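Local coordinates for protein cellulose 1,4-beta-cellobiosidase (PDB 4JJJ) that probably hydrolyses cellulose as a cellobiohydrolase releasing cellobiose units, this chain being the family 48 glycoside hydrolase part of a longer enzyme, at residues 41-46 with 154-159; 183-188 with 406-411; 533-536 with 542-545; 549-554 with 558-563; 600-603 with 609-612. The protein carries 1 engineered substitution. One frame throughout, in Å; residues are numbered along the deposited sequence. Where two conformers were deposited one is given.

Contact 1 (41-46 with 154-159); sequences APDHGH and NVYGFG. With ZN (zinc ion), chain B.
Two loops of the family 48 (alpha/alpha)6 fold, leading into strand 47-49 and out of its antiparallel neighbour 149-151, meet where Asp43 takes a bond from Tyr156 and His44 packs on Val155. The polar half is short: Tyr156 OH donates to Asp43 OD1 over 2.6 Å. The hydroxyl does not lie in the carboxylate plane but approaches from above it, 46° out, whereas OD1 itself sits at the edge of the phenol ring. Asp43 presents this oxygen because CG stands between its own N and carbonyl carbon (chi1 67°), which swings the carboxylate toward the tyrosine. OD2 makes a salt bridge to Arg588, and the ring of Tyr156 meets Phe590 edge-to-face, so both sides of the bond are tied to the loop around residue 590. An asparagine at Asp43 would probably leave Arg588 without its counter-charge in this buried place and weaken the grip on the tyrosine hydroxyl. The apolar half is a CH-pi contact: Val155 CG1 lies 4.0 Å from the centroid of the His44 ring and only 9° off its normal. On the same imidazole, ND1 accepts the backbone N of His46 at 3.1 Å, which pins the ring to the turn before the zinc site. There His46 ND1 binds the zinc ion at 2.1 Å, with Asp153 and two waters as the other ligands, while His46 NE2 is hydrogen-bonded to Val34 O.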
# COMPACT_ATOMS: atom_id res chain seq x y z
N ALA A 41 -5.68 6.21 -5.78
CA ALA A 41 -4.39 6.00 -5.18
C ALA A 41 -3.35 6.03 -6.28
O ALA A 41 -2.67 7.01 -6.38
CB ALA A 41 -4.28 4.79 -4.23
N PRO A 42 -3.41 5.10 -7.25
CA PRO A 42 -2.95 5.40 -8.62
C PRO A 42 -3.95 6.41 -9.19
O PRO A 42 -5.06 6.55 -8.65
CB PRO A 42 -2.96 4.04 -9.32
CG PRO A 42 -4.05 3.34 -8.65
CD PRO A 42 -4.02 3.71 -7.18
N ASP A 43 -3.58 7.00 -10.32
CA ASP A 43 -4.45 7.97 -10.95
C ASP A 43 -4.82 7.61 -12.38
O ASP A 43 -5.41 8.46 -13.07
CB ASP A 43 -3.86 9.40 -10.83
CG ASP A 43 -2.62 9.64 -11.59
OD1 ASP A 43 -2.24 8.87 -12.50
OD2 ASP A 43 -1.87 10.65 -11.26
N HIS A 44 -4.57 6.38 -12.76
CA HIS A 44 -4.98 5.82 -14.05
C HIS A 44 -5.12 4.33 -13.91
O HIS A 44 -4.26 3.72 -13.22
CB HIS A 44 -4.02 6.20 -15.17
CG HIS A 44 -4.51 5.88 -16.54
ND1 HIS A 44 -4.37 4.64 -17.15
CD2 HIS A 44 -5.28 6.61 -17.39
CE1 HIS A 44 -4.96 4.64 -18.34
NE2 HIS A 44 -5.50 5.84 -18.51
N GLY A 45 -6.16 3.74 -14.53
CA GLY A 45 -6.45 2.31 -14.37
C GLY A 45 -5.39 1.42 -14.88
O GLY A 45 -5.32 0.25 -14.47
N HIS A 46 -4.62 1.85 -15.91
CA HIS A 46 -3.61 1.01 -16.45
C HIS A 46 -2.21 1.44 -16.05
O HIS A 46 -1.23 0.92 -16.56
CB HIS A 46 -3.73 0.91 -17.96
CG HIS A 46 -4.95 0.15 -18.40
ND1 HIS A 46 -5.26 -0.14 -19.72
CD2 HIS A 46 -5.93 -0.41 -17.67
CE1 HIS A 46 -6.39 -0.83 -19.76
NE2 HIS A 46 -6.80 -1.03 -18.52
N ASN A 154 2.21 2.79 -20.70
CA ASN A 154 2.94 4.03 -21.04
C ASN A 154 2.02 5.14 -21.43
O ASN A 154 2.26 5.90 -22.36
CB ASN A 154 4.02 3.78 -22.14
CG ASN A 154 5.22 4.74 -22.01
OD1 ASN A 154 5.68 5.05 -20.90
ND2 ASN A 154 5.83 5.13 -23.16
N VAL A 155 0.92 5.28 -20.69
CA VAL A 155 -0.00 6.34 -21.00
C VAL A 155 0.59 7.69 -20.80
O VAL A 155 0.26 8.62 -21.58
CB VAL A 155 -1.33 6.16 -20.30
CG1 VAL A 155 -1.21 6.48 -18.88
CG2 VAL A 155 -2.35 6.91 -21.05
N TYR A 156 1.54 7.81 -19.91
CA TYR A 156 2.20 9.09 -19.65
C TYR A 156 3.40 9.38 -20.58
O TYR A 156 3.88 10.52 -20.61
CB TYR A 156 2.66 9.26 -18.14
CG TYR A 156 1.55 9.56 -17.19
CD1 TYR A 156 0.80 8.53 -16.58
CD2 TYR A 156 1.19 10.88 -16.90
CE1 TYR A 156 -0.22 8.77 -15.70
CE2 TYR A 156 0.20 11.15 -16.00
CZ TYR A 156 -0.52 10.11 -15.39
OH TYR A 156 -1.52 10.37 -14.52
N GLY A 157 3.92 8.37 -21.23
CA GLY A 157 5.02 8.56 -22.20
C GLY A 157 6.42 8.58 -21.70
O GLY A 157 7.38 9.06 -22.40
N PHE A 158 6.68 8.20 -20.42
CA PHE A 158 8.00 8.28 -19.89
C PHE A 158 8.95 7.24 -20.38
O PHE A 158 10.12 7.55 -20.61
CB PHE A 158 7.97 8.28 -18.35
CG PHE A 158 7.27 9.48 -17.76
CD1 PHE A 158 7.85 10.75 -17.93
CD2 PHE A 158 6.10 9.37 -17.02
CE1 PHE A 158 7.29 11.86 -17.39
CE2 PHE A 158 5.53 10.48 -16.46
CZ PHE A 158 6.10 11.75 -16.68
N GLY A 159 8.52 6.00 -20.57
CA GLY A 159 9.47 4.94 -20.93
C GLY A 159 10.53 4.65 -19.93
O GLY A 159 10.29 4.76 -18.72
ZN ZN B . -4.33 0.79 -21.37
O HOH W 1 -5.91 0.41 -22.80
O HOH W 2 -4.16 2.87 -21.34

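Contact 2 (183-188 with 406-411). With CA (calcium ion), chain E; BGC (beta-D-glucopyranose), chain D.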
# COMPACT_ATOMS: atom_id res chain seq x y z
N VAL A 183 -4.34 12.60 -4.36
CA VAL A 183 -4.18 11.94 -5.70
C VAL A 183 -4.44 12.93 -6.82
O VAL A 183 -3.95 12.81 -7.94
CB VAL A 183 -5.13 10.72 -5.76
CG1 VAL A 183 -6.59 11.15 -5.64
CG2 VAL A 183 -4.81 9.84 -6.97
N TRP A 184 -5.29 13.95 -6.54
CA TRP A 184 -5.69 14.99 -7.55
C TRP A 184 -4.63 16.06 -7.74
O TRP A 184 -4.77 16.83 -8.68
CB TRP A 184 -6.97 15.64 -7.14
CG TRP A 184 -8.09 14.70 -6.97
CD1 TRP A 184 -8.44 14.07 -5.81
CD2 TRP A 184 -8.82 14.10 -8.01
NE1 TRP A 184 -9.48 13.17 -6.07
CE2 TRP A 184 -9.71 13.17 -7.43
CE3 TRP A 184 -8.88 14.31 -9.38
CZ2 TRP A 184 -10.60 12.39 -8.21
CZ3 TRP A 184 -9.76 13.55 -10.14
CH2 TRP A 184 -10.62 12.64 -9.56
N GLU A 185 -3.62 16.11 -6.85
CA GLU A 185 -2.72 17.28 -6.72
C GLU A 185 -1.29 17.00 -6.99
O GLU A 185 -0.46 17.85 -6.76
CB GLU A 185 -2.93 17.90 -5.34
CG GLU A 185 -4.34 18.52 -5.10
CD GLU A 185 -4.66 18.80 -3.68
OE1 GLU A 185 -4.40 17.95 -2.84
OE2 GLU A 185 -5.22 19.84 -3.35
N THR A 186 -0.96 15.81 -7.53
CA THR A 186 0.42 15.40 -7.80
C THR A 186 0.80 15.79 -9.24
O THR A 186 -0.06 16.06 -10.10
CB THR A 186 0.54 13.85 -7.76
OG1 THR A 186 -0.40 13.33 -8.77
CG2 THR A 186 0.18 13.36 -6.35
N ILE A 187 2.09 15.78 -9.50
CA ILE A 187 2.65 15.91 -10.85
C ILE A 187 3.40 14.56 -11.09
O ILE A 187 4.49 14.30 -10.57
CB ILE A 187 3.59 17.14 -11.00
CG1 ILE A 187 2.80 18.41 -10.67
CG2 ILE A 187 4.23 17.09 -12.37
CD1 ILE A 187 3.69 19.59 -10.44
N PRO A 188 2.75 13.65 -11.90
CA PRO A 188 3.41 12.41 -12.22
C PRO A 188 4.75 12.63 -12.91
O PRO A 188 4.86 13.48 -13.78
CB PRO A 188 2.39 11.62 -13.08
CG PRO A 188 1.07 12.28 -12.71
CD PRO A 188 1.45 13.78 -12.57
N TRP A 406 -1.44 10.56 5.04
CA TRP A 406 -2.36 11.27 4.09
C TRP A 406 -3.37 12.04 4.97
O TRP A 406 -3.98 11.48 5.91
CB TRP A 406 -3.19 10.29 3.27
CG TRP A 406 -2.59 9.69 2.06
CD1 TRP A 406 -1.31 9.66 1.67
CD2 TRP A 406 -3.38 9.03 1.05
NE1 TRP A 406 -1.25 8.98 0.43
CE2 TRP A 406 -2.52 8.60 0.04
CE3 TRP A 406 -4.71 8.82 0.91
CZ2 TRP A 406 -3.00 7.95 -1.09
CZ3 TRP A 406 -5.21 8.17 -0.27
CH2 TRP A 406 -4.35 7.76 -1.19
N ASN A 407 -3.57 13.33 4.63
CA ASN A 407 -4.69 14.09 5.24
C ASN A 407 -5.75 14.58 4.24
O ASN A 407 -6.67 15.25 4.54
CB ASN A 407 -4.11 15.31 5.91
CG ASN A 407 -3.14 15.10 7.06
OD1 ASN A 407 -2.56 16.14 7.57
ND2 ASN A 407 -2.96 13.92 7.53
N ASP A 408 -5.55 14.21 2.96
CA ASP A 408 -6.45 14.52 1.83
C ASP A 408 -6.67 13.30 0.98
O ASP A 408 -6.10 13.22 -0.09
CB ASP A 408 -5.85 15.70 1.05
CG ASP A 408 -6.84 16.32 0.06
OD1 ASP A 408 -6.37 17.34 -0.53
OD2 ASP A 408 -7.97 15.89 -0.04
N PRO A 409 -7.54 12.38 1.44
CA PRO A 409 -8.35 12.37 2.62
C PRO A 409 -7.59 11.79 3.83
O PRO A 409 -6.60 11.12 3.69
CB PRO A 409 -9.46 11.42 2.22
CG PRO A 409 -8.77 10.38 1.44
CD PRO A 409 -7.80 11.17 0.60
N PRO A 410 -8.14 12.05 5.03
CA PRO A 410 -7.59 11.37 6.21
C PRO A 410 -7.46 9.88 5.96
O PRO A 410 -8.42 9.24 5.59
CB PRO A 410 -8.59 11.70 7.28
CG PRO A 410 -9.23 13.02 6.82
CD PRO A 410 -9.37 12.81 5.34
N SER A 411 -6.24 9.36 6.17
CA SER A 411 -5.83 8.06 5.71
C SER A 411 -6.57 6.89 6.36
O SER A 411 -6.58 5.77 5.81
CB SER A 411 -4.36 7.79 5.91
OG SER A 411 -4.09 7.79 7.32
CA CA E . -4.99 19.11 -0.85
C2 BGC D . 0.55 5.46 -0.99
C3 BGC D . 1.50 6.58 -1.41
C4 BGC D . 2.91 6.10 -1.29
C5 BGC D . 3.20 4.83 -2.04
C6 BGC D . 4.62 4.31 -1.88
C1 BGC D . 0.97 4.21 -1.71
O1 BGC D . 0.15 3.12 -1.26
O2 BGC D . -0.84 5.77 -1.24
O3 BGC D . 1.28 7.68 -0.49
O4 BGC D . 3.65 7.14 -2.01
O5 BGC D . 2.31 3.82 -1.52
O6 BGC D . 4.90 4.14 -0.46
O HOH W 3 -5.37 11.26 -1.96
O HOH W 4 -5.48 19.55 1.57
O HOH W 5 -3.66 21.04 -0.82
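Glu185 and Asp408 meet through a calcium ion, and the glutamate can be followed atom by atom. Its CB already points toward 406-411; CG lies beside the backbone N and opposite the carbonyl carbon (chi1 -66°), and the chain then runs extended, carrying the carboxylate to the metal. Both oxygens bind: Glu185 OE1 lies 2.4 Å and Glu185 OE2 2.6 Å from the calcium, a bidentate grip. Each has a second partner, OE1 the backbone N of Ser182 and OE2 that of Gly561. From the other loop Asp408 OD1 reaches the same ion at 2.3 Å, its carboxylate turned almost at right angles to that of Glu185 (86°). Asp408 OD2 forms a salt bridge with Arg551, while Arg180 O, Glu560 OE1 and waters 4 and 5 complete seven oxygen ligands. A second link is water 3, which accepts from Val183 N and donates to Asp408 O, and which lies 3.5 Å above one face of the Trp406 ring. The N-H edge of the indole is turned to the sugar in the glycan pocket: Trp406 NE1 donates to glucose O3 over 3.0 Å, and the sugar is also hydrogen-bonded to Asn221 and Trp299. A leucine in place of Trp406 is likely to leave O3 without this donor and uncover water 3. Glu185 OE1 and Asp408 OD1 approach to 3.1 Å, a separation that two carboxylate oxygens probably tolerate because the shared cation offsets their charge; the two acidic side chains are held together through the calcium ion and not by a bond of their own.

Contact 3 (533-536 with 542-545); sequences LAHR and ATPE. With ZN (zinc ion), chain X.
His535 O takes the backbone N-H of Ala542 at 3.0 Å, nearly straight (160° at the hydrogen), the direct polar bond between these two loop pieces. It joins the type I beta turn Leu533-Arg536, by which the chain leaves helix 519-533 of the (alpha/alpha)6 fold, to the returning loop piece 542-545. The CA atoms of His535 and Ala542 are 5.8 Å apart, so the backbones touch here and then diverge. Beside the bond, the imidazole of His535, modelled in two conformers and described in one, has a methyl over one face. Thr543 CG2 lies 4.0 Å from the ring centroid and 20° off the normal, a CH-pi contact displaced toward the CG-ND1 side of the ring. Thr543 OG1 is hydrogen-bonded to Gln497 O, which is consistent with the rotamer that puts CG2 over the ring. His535 CG sits beside its backbone N (chi1 -61°), and in this conformer ND1 binds the zinc ion at 2.1 Å, with three waters filling the rest of the coordination. One of them, water 6, lies 2.7 Å from Ala542 O, so the metal also reaches the second segment indirectly. Further along, Glu545 makes salt bridges with Arg617 and Arg619, the latter a residue of the glycan pocket. The turn itself is held by a side chain: Arg536 NE donates in plane to a lone pair of Leu533 O at 2.9 Å, with Leu533 CD2 over the centre of the guanidinium.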
# COMPACT_ATOMS: atom_id res chain seq x y z
N LEU A 533 -21.81 -13.59 -5.11
CA LEU A 533 -22.22 -14.45 -6.23
C LEU A 533 -23.38 -13.87 -7.01
O LEU A 533 -23.47 -14.05 -8.23
CB LEU A 533 -22.50 -15.88 -5.69
CG LEU A 533 -21.30 -16.76 -5.41
CD1 LEU A 533 -21.90 -18.03 -4.78
CD2 LEU A 533 -20.43 -17.09 -6.65
N ALA A 534 -24.19 -13.10 -6.32
CA ALA A 534 -25.36 -12.46 -6.91
C ALA A 534 -25.04 -11.34 -7.83
O ALA A 534 -25.94 -10.89 -8.57
CB ALA A 534 -26.30 -11.98 -5.81
N HIS A 535 -23.80 -10.84 -7.79
CA HIS A 535 -23.33 -9.73 -8.63
C HIS A 535 -22.24 -10.14 -9.68
O HIS A 535 -21.47 -9.32 -10.16
CB HIS A 535 -22.90 -8.56 -7.75
CG HIS A 535 -24.03 -8.04 -6.92
ND1 HIS A 535 -24.94 -7.11 -7.37
CD2 HIS A 535 -24.39 -8.31 -5.64
CE1 HIS A 535 -25.82 -6.87 -6.43
NE2 HIS A 535 -25.48 -7.55 -5.35
N ARG A 536 -22.28 -11.40 -10.13
CA ARG A 536 -21.40 -11.86 -11.21
C ARG A 536 -21.73 -11.18 -12.54
O ARG A 536 -22.92 -10.95 -12.84
CB ARG A 536 -21.52 -13.39 -11.37
CG ARG A 536 -20.75 -14.13 -10.30
CD ARG A 536 -20.87 -15.62 -10.44
NE ARG A 536 -22.08 -15.98 -9.87
CZ ARG A 536 -22.53 -17.24 -9.81
NH1 ARG A 536 -21.83 -18.22 -10.34
NH2 ARG A 536 -23.70 -17.47 -9.23
N ALA A 542 -19.18 -7.35 -9.77
CA ALA A 542 -19.13 -5.89 -9.67
C ALA A 542 -20.43 -5.37 -9.29
O ALA A 542 -21.47 -5.99 -9.53
CB ALA A 542 -18.70 -5.30 -10.98
N THR A 543 -20.39 -4.21 -8.65
CA THR A 543 -21.57 -3.50 -8.15
C THR A 543 -21.46 -2.00 -8.49
O THR A 543 -20.42 -1.50 -8.80
CB THR A 543 -21.63 -3.58 -6.58
OG1 THR A 543 -20.37 -3.12 -6.05
CG2 THR A 543 -21.89 -5.03 -6.16
N PRO A 544 -22.61 -1.33 -8.59
CA PRO A 544 -22.53 0.10 -8.88
C PRO A 544 -21.82 1.00 -7.91
O PRO A 544 -21.96 0.88 -6.71
CB PRO A 544 -24.05 0.55 -8.90
CG PRO A 544 -24.83 -0.76 -8.91
CD PRO A 544 -23.97 -1.78 -8.28
N GLU A 545 -21.00 1.91 -8.45
CA GLU A 545 -20.40 2.98 -7.63
C GLU A 545 -20.50 4.29 -8.42
O GLU A 545 -20.61 4.28 -9.66
CB GLU A 545 -19.02 2.62 -7.14
CG GLU A 545 -17.97 2.72 -8.08
CD GLU A 545 -16.56 2.38 -7.57
OE1 GLU A 545 -16.43 1.16 -7.53
OE2 GLU A 545 -15.64 3.23 -7.33
ZN ZN X . -25.40 -6.27 -9.20
O HOH W 6 -24.03 -5.03 -9.76
O HOH W 7 -26.98 -5.01 -8.49
O HOH W 8 -25.64 -7.64 -10.55

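Contact 4 (549-554 with 558-563); sequences WDRLDD and GSEGLY. With CA (calcium ion), chain F; CA (calcium ion), chain E.
Arg551 turns at chi3 (66°) and Glu560 at chi2 (-71°), and these two bends bring guanidinium and carboxylate together beside a calcium ion. Their planes stand nearly perpendicular, and Arg551 NH2 stays 3.7 Å from Glu560 OE1, too far for a bond; the arginine's charge is paired with Asp408. Glu560 OE1 is taken by the calcium at 2.4 Å, shared with the carboxylates of Glu185 and Asp408 and the backbone O of Arg180, and the same ion lies in the guanidinium plane at its edge. The carboxylates of Glu560 and Asp408 probably balance both positive groups. Both segments belong to the long loop between helix 519-533 and strand 570-571, which supplies the protein ligands of one calcium site and Glu560 to another. At the former, Asp550 O, at 2.2 Å, joins Asp553 OD1, Asp554 OD1 and three waters round the ion, which, with the backbone bond from Leu552 N to Trp549 O, probably holds 549-554 compact. From its end Asp554 O accepts Leu562 N in a weak bond of 3.5 Å. Gly561, whose CA is 3.7 Å from Asp554 O, lies against it: at its phi of 100° a CB would come within 3.2 Å of that carbonyl oxygen and jam against Glu560 O as well.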
# COMPACT_ATOMS: atom_id res chain seq x y z
N TRP A 549 -15.76 13.70 -9.34
CA TRP A 549 -14.80 14.17 -10.32
C TRP A 549 -14.51 15.69 -10.28
O TRP A 549 -13.79 16.16 -11.14
CB TRP A 549 -15.39 13.87 -11.72
CG TRP A 549 -15.59 12.41 -11.94
CD1 TRP A 549 -16.79 11.75 -11.89
CD2 TRP A 549 -14.57 11.39 -12.17
NE1 TRP A 549 -16.57 10.39 -12.11
CE2 TRP A 549 -15.25 10.15 -12.28
CE3 TRP A 549 -13.17 11.41 -12.30
CZ2 TRP A 549 -14.58 8.97 -12.46
CZ3 TRP A 549 -12.50 10.22 -12.52
CH2 TRP A 549 -13.23 9.01 -12.62
N ASP A 550 -15.09 16.37 -9.34
CA ASP A 550 -15.05 17.81 -9.37
C ASP A 550 -13.67 18.37 -9.18
O ASP A 550 -13.40 19.55 -9.52
CB ASP A 550 -15.98 18.36 -8.30
CG ASP A 550 -15.60 17.92 -6.97
OD1 ASP A 550 -15.83 16.72 -6.68
OD2 ASP A 550 -15.04 18.69 -6.19
N ARG A 551 -12.70 17.63 -8.68
CA ARG A 551 -11.35 18.23 -8.58
C ARG A 551 -10.50 18.13 -9.84
O ARG A 551 -9.39 18.66 -9.89
CB ARG A 551 -10.60 17.52 -7.43
CG ARG A 551 -11.34 17.62 -6.13
CD ARG A 551 -10.78 16.84 -4.93
NE ARG A 551 -9.48 17.40 -4.57
CZ ARG A 551 -8.84 17.17 -3.41
NH1 ARG A 551 -9.29 16.24 -2.55
NH2 ARG A 551 -7.70 17.77 -3.17
N LEU A 552 -11.01 17.50 -10.87
CA LEU A 552 -10.16 17.27 -12.00
C LEU A 552 -9.80 18.55 -12.77
O LEU A 552 -8.76 18.62 -13.38
CB LEU A 552 -10.77 16.17 -12.83
CG LEU A 552 -11.86 16.32 -13.79
CD1 LEU A 552 -11.35 17.05 -15.02
CD2 LEU A 552 -12.37 14.91 -14.15
N ASP A 553 -10.62 19.59 -12.63
CA ASP A 553 -10.46 20.84 -13.30
C ASP A 553 -10.10 21.98 -12.40
O ASP A 553 -10.25 23.17 -12.85
CB ASP A 553 -11.75 21.18 -14.11
CG ASP A 553 -13.02 21.16 -13.27
OD1 ASP A 553 -12.88 21.14 -12.01
OD2 ASP A 553 -14.19 21.08 -13.84
N ASP A 554 -9.56 21.70 -11.21
CA ASP A 554 -9.30 22.73 -10.20
C ASP A 554 -7.84 23.16 -10.23
O ASP A 554 -6.91 22.42 -9.93
CB ASP A 554 -9.64 22.18 -8.85
CG ASP A 554 -11.11 22.03 -8.59
OD1 ASP A 554 -11.96 22.46 -9.42
OD2 ASP A 554 -11.44 21.44 -7.53
N GLY A 558 -4.66 28.63 -3.59
CA GLY A 558 -4.02 29.02 -2.37
C GLY A 558 -4.07 28.01 -1.23
O GLY A 558 -3.38 28.19 -0.24
N SER A 559 -4.88 26.95 -1.34
CA SER A 559 -4.86 25.83 -0.39
C SER A 559 -5.12 24.47 -1.02
O SER A 559 -4.59 23.51 -0.50
CB SER A 559 -5.81 26.01 0.74
OG SER A 559 -7.04 26.24 0.25
N GLU A 560 -5.92 24.43 -2.09
CA GLU A 560 -6.30 23.19 -2.77
C GLU A 560 -6.09 23.34 -4.26
O GLU A 560 -6.15 24.48 -4.83
CB GLU A 560 -7.69 22.76 -2.41
CG GLU A 560 -7.96 22.69 -0.91
CD GLU A 560 -7.26 21.52 -0.24
OE1 GLU A 560 -6.77 20.64 -0.95
OE2 GLU A 560 -7.21 21.57 1.02
N GLY A 561 -5.95 22.20 -4.98
CA GLY A 561 -5.74 22.20 -6.42
C GLY A 561 -4.32 21.99 -6.77
O GLY A 561 -3.45 21.91 -5.89
N LEU A 562 -4.01 21.95 -8.06
CA LEU A 562 -2.65 21.61 -8.50
C LEU A 562 -1.71 22.77 -8.37
O LEU A 562 -1.91 23.82 -9.03
CB LEU A 562 -2.71 21.16 -9.97
CG LEU A 562 -1.36 20.82 -10.57
CD1 LEU A 562 -0.53 19.85 -9.73
CD2 LEU A 562 -1.56 20.40 -11.97
N TYR A 563 -0.78 22.67 -7.42
CA TYR A 563 0.27 23.66 -7.30
C TYR A 563 1.43 23.43 -8.23
O TYR A 563 1.95 22.33 -8.34
CB TYR A 563 0.79 23.69 -5.82
CG TYR A 563 1.87 24.73 -5.54
CD1 TYR A 563 1.46 26.04 -5.47
CD2 TYR A 563 3.19 24.40 -5.46
CE1 TYR A 563 2.41 27.03 -5.23
CE2 TYR A 563 4.17 25.38 -5.20
CZ TYR A 563 3.73 26.70 -5.16
OH TYR A 563 4.65 27.68 -4.92
CA CA F . -13.87 21.54 -10.26
CA CA E . -4.99 19.11 -0.85
O HOH W 9 -15.61 20.86 -11.48
O HOH W 5 -3.66 21.04 -0.82
O HOH W 4 -5.48 19.55 1.57
O HOH W 10 -14.94 21.95 -8.50
O HOH W 11 -14.30 23.63 -11.21

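Contact 5 (600-603 with 609-612); sequences VEAH and NVPA. With ZN (zinc ion), chain Q.
The tight side of this contact is the imidazole of His603, which Val610 meets at the edge and Ala612 over one face, while Ala602 and Val610 meet more loosely at the outer side. ND1 of His603 donates to Val610 O over 2.7 Å, almost straight at 172° and with the acceptor close to the ring plane. Over one face lies Ala612, its CB 3.7 Å from the ring centroid and just 6° off the normal, a CH-pi contact. Ala612 N also comes within 3.1 Å of His603 ND1, but both are donors and no bond forms. In the fold, helix 597-604 is followed by a loop that doubles back along its last turn before the C-terminal helix 620-637; the two CA atoms of His603 and Val610 are 5.0 Å apart. CG of the histidine is anti to its backbone N (chi1 164°), which lays the ring alongside that returning loop. With ND1 occupied as donor, NE2 is left to bind the zinc ion at 2.0 Å, where water 12 is another ligand. Farther from the imidazole the packing thins: Ala602 CB and Val610 CG1 are 4.3 Å apart, and Pro611 is exposed, its CB pointing away from the helix.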
# COMPACT_ATOMS: atom_id res chain seq x y z
N VAL A 600 -18.35 12.03 -17.73
CA VAL A 600 -17.78 12.87 -16.63
C VAL A 600 -17.99 14.35 -16.96
O VAL A 600 -18.53 15.13 -16.11
CB VAL A 600 -16.34 12.50 -16.31
CG1 VAL A 600 -15.70 13.50 -15.37
CG2 VAL A 600 -16.28 11.02 -15.82
N GLU A 601 -17.55 14.75 -18.17
CA GLU A 601 -17.65 16.16 -18.49
C GLU A 601 -19.11 16.65 -18.55
O GLU A 601 -19.43 17.82 -18.17
CB GLU A 601 -16.88 16.50 -19.77
CG GLU A 601 -16.82 17.99 -20.03
CD GLU A 601 -15.89 18.39 -21.11
OE1 GLU A 601 -15.53 17.57 -21.99
OE2 GLU A 601 -15.38 19.57 -21.13
N ALA A 602 -20.00 15.82 -19.06
CA ALA A 602 -21.46 16.14 -19.15
C ALA A 602 -22.00 16.34 -17.75
O ALA A 602 -22.76 17.25 -17.51
CB ALA A 602 -22.23 15.08 -19.88
N HIS A 603 -21.55 15.53 -16.77
CA HIS A 603 -22.00 15.80 -15.43
C HIS A 603 -21.43 17.09 -14.87
O HIS A 603 -22.13 17.89 -14.24
CB HIS A 603 -21.57 14.59 -14.50
CG HIS A 603 -21.64 14.91 -13.06
ND1 HIS A 603 -22.86 15.13 -12.46
CD2 HIS A 603 -20.70 15.13 -12.13
CE1 HIS A 603 -22.65 15.44 -11.19
NE2 HIS A 603 -21.36 15.51 -10.98
N ASN A 609 -28.53 18.42 -13.12
CA ASN A 609 -29.44 17.80 -14.00
C ASN A 609 -28.89 16.55 -14.65
O ASN A 609 -29.66 15.77 -15.21
CB ASN A 609 -29.88 18.77 -15.10
CG ASN A 609 -30.59 19.98 -14.54
OD1 ASN A 609 -31.71 19.85 -14.04
ND2 ASN A 609 -29.96 21.15 -14.59
N VAL A 610 -27.56 16.41 -14.68
CA VAL A 610 -26.96 15.23 -15.30
C VAL A 610 -26.18 14.61 -14.15
O VAL A 610 -25.26 15.21 -13.64
CB VAL A 610 -26.05 15.60 -16.44
CG1 VAL A 610 -25.33 14.39 -16.95
CG2 VAL A 610 -26.86 16.24 -17.57
N PRO A 611 -26.60 13.38 -13.72
CA PRO A 611 -25.92 12.83 -12.57
C PRO A 611 -24.51 12.33 -12.95
O PRO A 611 -24.25 12.09 -14.11
CB PRO A 611 -26.85 11.70 -12.09
CG PRO A 611 -27.91 11.54 -13.12
CD PRO A 611 -27.83 12.65 -14.12
N ALA A 612 -23.68 12.18 -11.95
CA ALA A 612 -22.37 11.62 -12.12
C ALA A 612 -22.50 10.16 -12.60
O ALA A 612 -23.45 9.48 -12.21
CB ALA A 612 -21.60 11.71 -10.82
ZN ZN Q . -20.55 15.63 -9.15
O HOH W 12 -21.75 14.32 -8.02

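How the contacts relate
From the N terminus, contact 1 closes first, joining the loop before strand 47-49 to the one after strand 149-151. Contact 2 follows, spanning 183-188 to 406-411 across the middle of the chain. Contacts 3, 4 and 5 then close short loops in the C-terminal part. All five lie in series; none nests or crosses. In space some of them touch: Pro188 of contact 2 packs on Tyr156 and Phe158 of contact 1, contacts 2 and 4 share a calcium ion and two waters, and Trp549 and Leu552 of contact 4 pack on Val600 of contact 5. Contact 3 adjoins contact 4 in sequence, yet their centres are about 32 Å apart.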